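RND efflux system, outer membrane lipoprotein, NodT family (Burkholderia mallei, PDB 6U94) probably serves as the outer-membrane channel component of an RND-type efflux system, a lipoprotein of the outer membrane factor family. Local coordinates at residues A[79-90]-A[169-180]. Numbering follows the deposited sequence.
Sequences IDEARALYRIQR and EVANTYLTLLAD. With GOL (glycerol), chain D.
Tyr86 pushes its ring as a knob into a hole formed by Glu169, Asn172, Thr173 and Thr176, packing the C-terminal end of helix 72-86 tightly against the long helix 156-203 of this outer membrane factor. The axes of helices 79-86 and 169-180 run in the same direction and cross at 24°. Thr173 CG2 sits 4.2 Å from the centroid of the Tyr86 ring in a CH-pi contact, while CB of Arg87 covers the opposite face. At the ring's tip, Tyr86 OH donates to Glu169 OE2 (2.6 Å) and accepts a nearly straight bond from Asn172 ND2 (2.8 Å, 169°), so the buried hydroxyl is fixed from two residues. Glu169 folds about its CB-CG bond (chi2 63°), which brings its carboxylate to two arginines: Arg87 NH1 bridges to Glu169 OE2 at 3.0 Å, and Arg83 NH1 more loosely to Glu169 OE1 at 3.3 Å, its NH2 being held by the carbonyl oxygens of Ala126 and Val128. These charges probably favour the ionised carboxylate. Arg87 also lays its guanidinium against the Asn172 amide, whose OD1 is held by Thr446.

Beyond Thr176 the contact thins out, and a glycerol, probably from the crystallisation liquor, lies beside Arg90 and Asp180. Arg90, also paired with Asp239, reaches across through NH1 to the syn lone pair of Asp180 OD2 at 2.7 Å; Asp180 OD1 accepts from glycerol O2, also at 2.7 Å.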
loop_
_atom_site.group_PDB
_atom_site.type_symbol
_atom_site.label_atom_id
_atom_site.label_comp_id
_atom_site.label_asym_id
_atom_site.label_seq_id
_atom_site.Cartn_x
_atom_site.Cartn_y
_atom_site.Cartn_z
ATOM N N ILE A 79 4.906 15.348 3.039
ATOM C CA ILE A 79 4.261 14.136 2.549
ATOM C C ILE A 79 3.712 14.361 1.148
ATOM O O ILE A 79 3.787 13.481 0.283
ATOM C CB ILE A 79 3.160 13.695 3.532
ATOM C CG1 ILE A 79 3.773 13.340 4.886
ATOM C CG2 ILE A 79 2.373 12.524 2.972
ATOM C CD1 ILE A 79 2.768 13.293 6.018
ATOM N N ASP A 80 3.160 15.550 0.899
ATOM C CA ASP A 80 2.650 15.867 -0.430
ATOM C C ASP A 80 3.774 15.897 -1.456
ATOM O O ASP A 80 3.624 15.374 -2.567
ATOM C CB ASP A 80 1.916 17.207 -0.399
ATOM C CG ASP A 80 0.555 17.140 -1.055
ATOM O OD1 ASP A 80 -0.431 16.835 -0.349
ATOM O OD2 ASP A 80 0.471 17.396 -2.274
ATOM N N GLU A 81 4.909 16.509 -1.106
ATOM C CA GLU A 81 6.029 16.578 -2.040
ATOM C C GLU A 81 6.625 15.200 -2.293
ATOM O O GLU A 81 6.973 14.869 -3.433
ATOM C CB GLU A 81 7.099 17.532 -1.512
ATOM C CG GLU A 81 8.365 17.566 -2.357
ATOM C CD GLU A 81 9.445 18.454 -1.766
ATOM O OE1 GLU A 81 9.207 19.064 -0.698
ATOM O OE2 GLU A 81 10.536 18.542 -2.370
ATOM N N ALA A 82 6.757 14.386 -1.242
ATOM C CA ALA A 82 7.364 13.068 -1.390
ATOM C C ALA A 82 6.514 12.170 -2.279
ATOM O O ALA A 82 7.036 11.490 -3.169
ATOM C CB ALA A 82 7.570 12.429 -0.016
ATOM N N ARG A 83 5.198 12.157 -2.052
ATOM C CA ARG A 83 4.311 11.337 -2.869
ATOM C C ARG A 83 4.390 11.731 -4.339
ATOM O O ARG A 83 4.373 10.868 -5.223
ATOM C CB ARG A 83 2.874 11.454 -2.358
ATOM C CG ARG A 83 2.630 10.732 -1.046
ATOM C CD ARG A 83 1.320 11.162 -0.410
ATOM N NE ARG A 83 0.193 11.039 -1.329
ATOM C CZ ARG A 83 -0.470 9.908 -1.548
ATOM N NH1 ARG A 83 -0.111 8.797 -0.918
ATOM N NH2 ARG A 83 -1.486 9.889 -2.400
ATOM N N ALA A 84 4.484 13.034 -4.616
ATOM C CA ALA A 84 4.614 13.485 -5.998
ATOM C C ALA A 84 5.937 13.047 -6.608
ATOM O O ALA A 84 6.028 12.875 -7.829
ATOM C CB ALA A 84 4.474 15.007 -6.074
ATOM N N LEU A 85 6.968 12.853 -5.782
ATOM C CA LEU A 85 8.269 12.474 -6.318
ATOM C C LEU A 85 8.284 11.026 -6.790
ATOM O O LEU A 85 8.845 10.723 -7.848
ATOM C CB LEU A 85 9.360 12.704 -5.273
ATOM C CG LEU A 85 9.878 14.139 -5.153
ATOM C CD1 LEU A 85 11.021 14.224 -4.153
ATOM C CD2 LEU A 85 10.310 14.664 -6.513
ATOM N N TYR A 86 7.671 10.116 -6.030
ATOM C CA TYR A 86 7.847 8.693 -6.283
ATOM C C TYR A 86 6.559 7.895 -6.438
ATOM O O TYR A 86 6.643 6.724 -6.817
ATOM C CB TYR A 86 8.674 8.053 -5.155
ATOM C CG TYR A 86 7.827 7.500 -4.032
ATOM C CD1 TYR A 86 7.244 8.345 -3.095
ATOM C CD2 TYR A 86 7.603 6.133 -3.911
ATOM C CE1 TYR A 86 6.463 7.844 -2.068
ATOM C CE2 TYR A 86 6.823 5.622 -2.892
ATOM C CZ TYR A 86 6.256 6.482 -1.971
ATOM O OH TYR A 86 5.479 5.983 -0.948
ATOM N N ARG A 87 5.387 8.463 -6.162
ATOM C CA ARG A 87 4.201 7.622 -6.069
ATOM C C ARG A 87 3.068 8.047 -6.997
ATOM O O ARG A 87 2.482 7.199 -7.678
ATOM C CB ARG A 87 3.697 7.589 -4.625
ATOM C CG ARG A 87 2.688 6.484 -4.360
ATOM C CD ARG A 87 2.489 6.271 -2.874
ATOM N NE ARG A 87 1.628 5.126 -2.596
ATOM C CZ ARG A 87 1.210 4.783 -1.381
ATOM N NH1 ARG A 87 1.571 5.500 -0.322
ATOM N NH2 ARG A 87 0.428 3.722 -1.223
ATOM N N ILE A 88 2.745 9.343 -7.027
ATOM C CA ILE A 88 1.557 9.800 -7.750
ATOM C C ILE A 88 1.661 9.456 -9.232
ATOM O O ILE A 88 0.701 8.967 -9.841
ATOM C CB ILE A 88 1.342 11.309 -7.541
ATOM C CG1 ILE A 88 1.341 11.650 -6.051
ATOM C CG2 ILE A 88 0.035 11.751 -8.180
ATOM C CD1 ILE A 88 0.230 10.986 -5.280
ATOM N N GLN A 89 2.824 9.701 -9.832
ATOM C CA GLN A 89 2.985 9.483 -11.263
ATOM C C GLN A 89 3.286 8.034 -11.625
ATOM O O GLN A 89 3.178 7.677 -12.803
ATOM C CB GLN A 89 4.087 10.390 -11.817
ATOM C CG GLN A 89 3.707 11.865 -11.888
ATOM C CD GLN A 89 2.637 12.166 -12.931
ATOM O OE1 GLN A 89 2.084 11.263 -13.561
ATOM N NE2 GLN A 89 2.347 13.447 -13.122
ATOM N N ARG A 90 3.659 7.195 -10.663
ATOM C CA ARG A 90 3.841 5.774 -10.921
ATOM C C ARG A 90 2.553 4.979 -10.748
ATOM O O ARG A 90 2.588 3.745 -10.798
ATOM C CB ARG A 90 4.938 5.205 -10.020
ATOM C CG ARG A 90 6.323 5.286 -10.633
ATOM C CD ARG A 90 7.297 4.411 -9.877
ATOM N NE ARG A 90 8.274 5.190 -9.127
ATOM C CZ ARG A 90 9.072 4.679 -8.197
ATOM N NH1 ARG A 90 8.998 3.388 -7.897
ATOM N NH2 ARG A 90 9.939 5.457 -7.562
ATOM N N GLU A 169 3.740 6.568 5.019
ATOM C CA GLU A 169 4.420 7.009 3.808
ATOM C C GLU A 169 5.918 6.741 3.877
ATOM O O GLU A 169 6.543 6.458 2.849
ATOM C CB GLU A 169 4.154 8.493 3.560
ATOM C CG GLU A 169 4.315 8.905 2.106
ATOM C CD GLU A 169 3.311 8.220 1.192
ATOM O OE1 GLU A 169 2.093 8.340 1.440
ATOM O OE2 GLU A 169 3.738 7.555 0.226
ATOM N N VAL A 170 6.510 6.822 5.071
ATOM C CA VAL A 170 7.914 6.449 5.224
ATOM C C VAL A 170 8.100 4.963 4.945
ATOM O O VAL A 170 9.069 4.555 4.292
ATOM C CB VAL A 170 8.419 6.827 6.630
ATOM C CG1 VAL A 170 9.807 6.252 6.870
ATOM C CG2 VAL A 170 8.430 8.341 6.804
ATOM N N ALA A 171 7.171 4.133 5.426
ATOM C CA ALA A 171 7.291 2.691 5.236
ATOM C C ALA A 171 7.119 2.314 3.770
ATOM O O ALA A 171 7.900 1.525 3.227
ATOM C CB ALA A 171 6.269 1.957 6.104
ATOM N N ASN A 172 6.100 2.870 3.112
ATOM C CA ASN A 172 5.869 2.533 1.712
ATOM C C ASN A 172 6.997 3.031 0.819
ATOM O O ASN A 172 7.265 2.431 -0.228
ATOM C CB ASN A 172 4.535 3.105 1.239
ATOM C CG ASN A 172 4.152 2.620 -0.149
ATOM O OD1 ASN A 172 3.710 1.483 -0.318
ATOM N ND2 ASN A 172 4.317 3.479 -1.148
ATOM N N THR A 173 7.666 4.117 1.210
ATOM C CA THR A 173 8.761 4.642 0.401
ATOM C C THR A 173 10.025 3.804 0.553
ATOM O O THR A 173 10.728 3.554 -0.433
ATOM C CB THR A 173 9.036 6.100 0.773
ATOM O OG1 THR A 173 7.843 6.865 0.582
ATOM C CG2 THR A 173 10.133 6.681 -0.099
ATOM N N TYR A 174 10.334 3.369 1.777
ATOM C CA TYR A 174 11.510 2.528 1.983
ATOM C C TYR A 174 11.294 1.135 1.405
ATOM O O TYR A 174 12.226 0.533 0.858
ATOM C CB TYR A 174 11.846 2.451 3.471
ATOM C CG TYR A 174 13.029 1.565 3.798
ATOM C CD1 TYR A 174 14.319 1.934 3.442
ATOM C CD2 TYR A 174 12.857 0.365 4.480
ATOM C CE1 TYR A 174 15.405 1.131 3.746
ATOM C CE2 TYR A 174 13.936 -0.445 4.788
ATOM C CZ TYR A 174 15.207 -0.058 4.419
ATOM O OH TYR A 174 16.280 -0.864 4.725
ATOM N N LEU A 175 10.073 0.607 1.513
ATOM C CA LEU A 175 9.764 -0.667 0.875
ATOM C C LEU A 175 9.846 -0.548 -0.641
ATOM O O LEU A 175 10.413 -1.416 -1.313
ATOM C CB LEU A 175 8.382 -1.153 1.310
ATOM C CG LEU A 175 8.307 -1.651 2.755
ATOM C CD1 LEU A 175 6.892 -2.060 3.126
ATOM C CD2 LEU A 175 9.274 -2.804 2.963
ATOM N N THR A 176 9.288 0.532 -1.197
ATOM C CA THR A 176 9.411 0.777 -2.632
ATOM C C THR A 176 10.873 0.903 -3.044
ATOM O O THR A 176 11.261 0.453 -4.128
ATOM C CB THR A 176 8.627 2.031 -3.023
ATOM O OG1 THR A 176 7.226 1.810 -2.805
ATOM C CG2 THR A 176 8.855 2.388 -4.484
ATOM N N LEU A 177 11.704 1.499 -2.184
ATOM C CA LEU A 177 13.134 1.574 -2.467
ATOM C C LEU A 177 13.742 0.182 -2.599
ATOM O O LEU A 177 14.441 -0.115 -3.576
ATOM C CB LEU A 177 13.842 2.365 -1.369
ATOM C CG LEU A 177 15.365 2.437 -1.471
ATOM C CD1 LEU A 177 15.790 3.128 -2.759
ATOM C CD2 LEU A 177 15.953 3.147 -0.259
ATOM N N LEU A 178 13.485 -0.687 -1.619
ATOM C CA LEU A 178 14.037 -2.034 -1.661
ATOM C C LEU A 178 13.502 -2.820 -2.851
ATOM O O LEU A 178 14.200 -3.689 -3.387
ATOM C CB LEU A 178 13.732 -2.762 -0.354
ATOM C CG LEU A 178 14.249 -2.067 0.906
ATOM C CD1 LEU A 178 13.992 -2.921 2.133
ATOM C CD2 LEU A 178 15.729 -1.747 0.774
ATOM N N ALA A 179 12.271 -2.529 -3.282
ATOM C CA ALA A 179 11.729 -3.196 -4.462
ATOM C C ALA A 179 12.424 -2.720 -5.731
ATOM O O ALA A 179 12.777 -3.530 -6.594
ATOM C CB ALA A 179 10.221 -2.966 -4.550
ATOM N N ASP A 180 12.644 -1.410 -5.856
ATOM C CA ASP A 180 13.304 -0.869 -7.039
ATOM C C ASP A 180 14.765 -1.290 -7.129
ATOM O O ASP A 180 15.317 -1.331 -8.235
ATOM C CB ASP A 180 13.187 0.655 -7.054
ATOM C CG ASP A 180 11.862 1.128 -7.628
ATOM O OD1 ASP A 180 11.371 0.492 -8.582
ATOM O OD2 ASP A 180 11.307 2.132 -7.131
HETATM C C1 GOL D . 7.137 -1.254 -8.773
HETATM O O1 GOL D . 7.392 -1.360 -10.135
HETATM C C2 GOL D . 7.986 -0.075 -8.258
HETATM O O2 GOL D . 9.069 -0.495 -7.505
HETATM C C3 GOL D . 7.003 0.802 -7.453
HETATM O O3 GOL D . 6.587 1.817 -8.296
#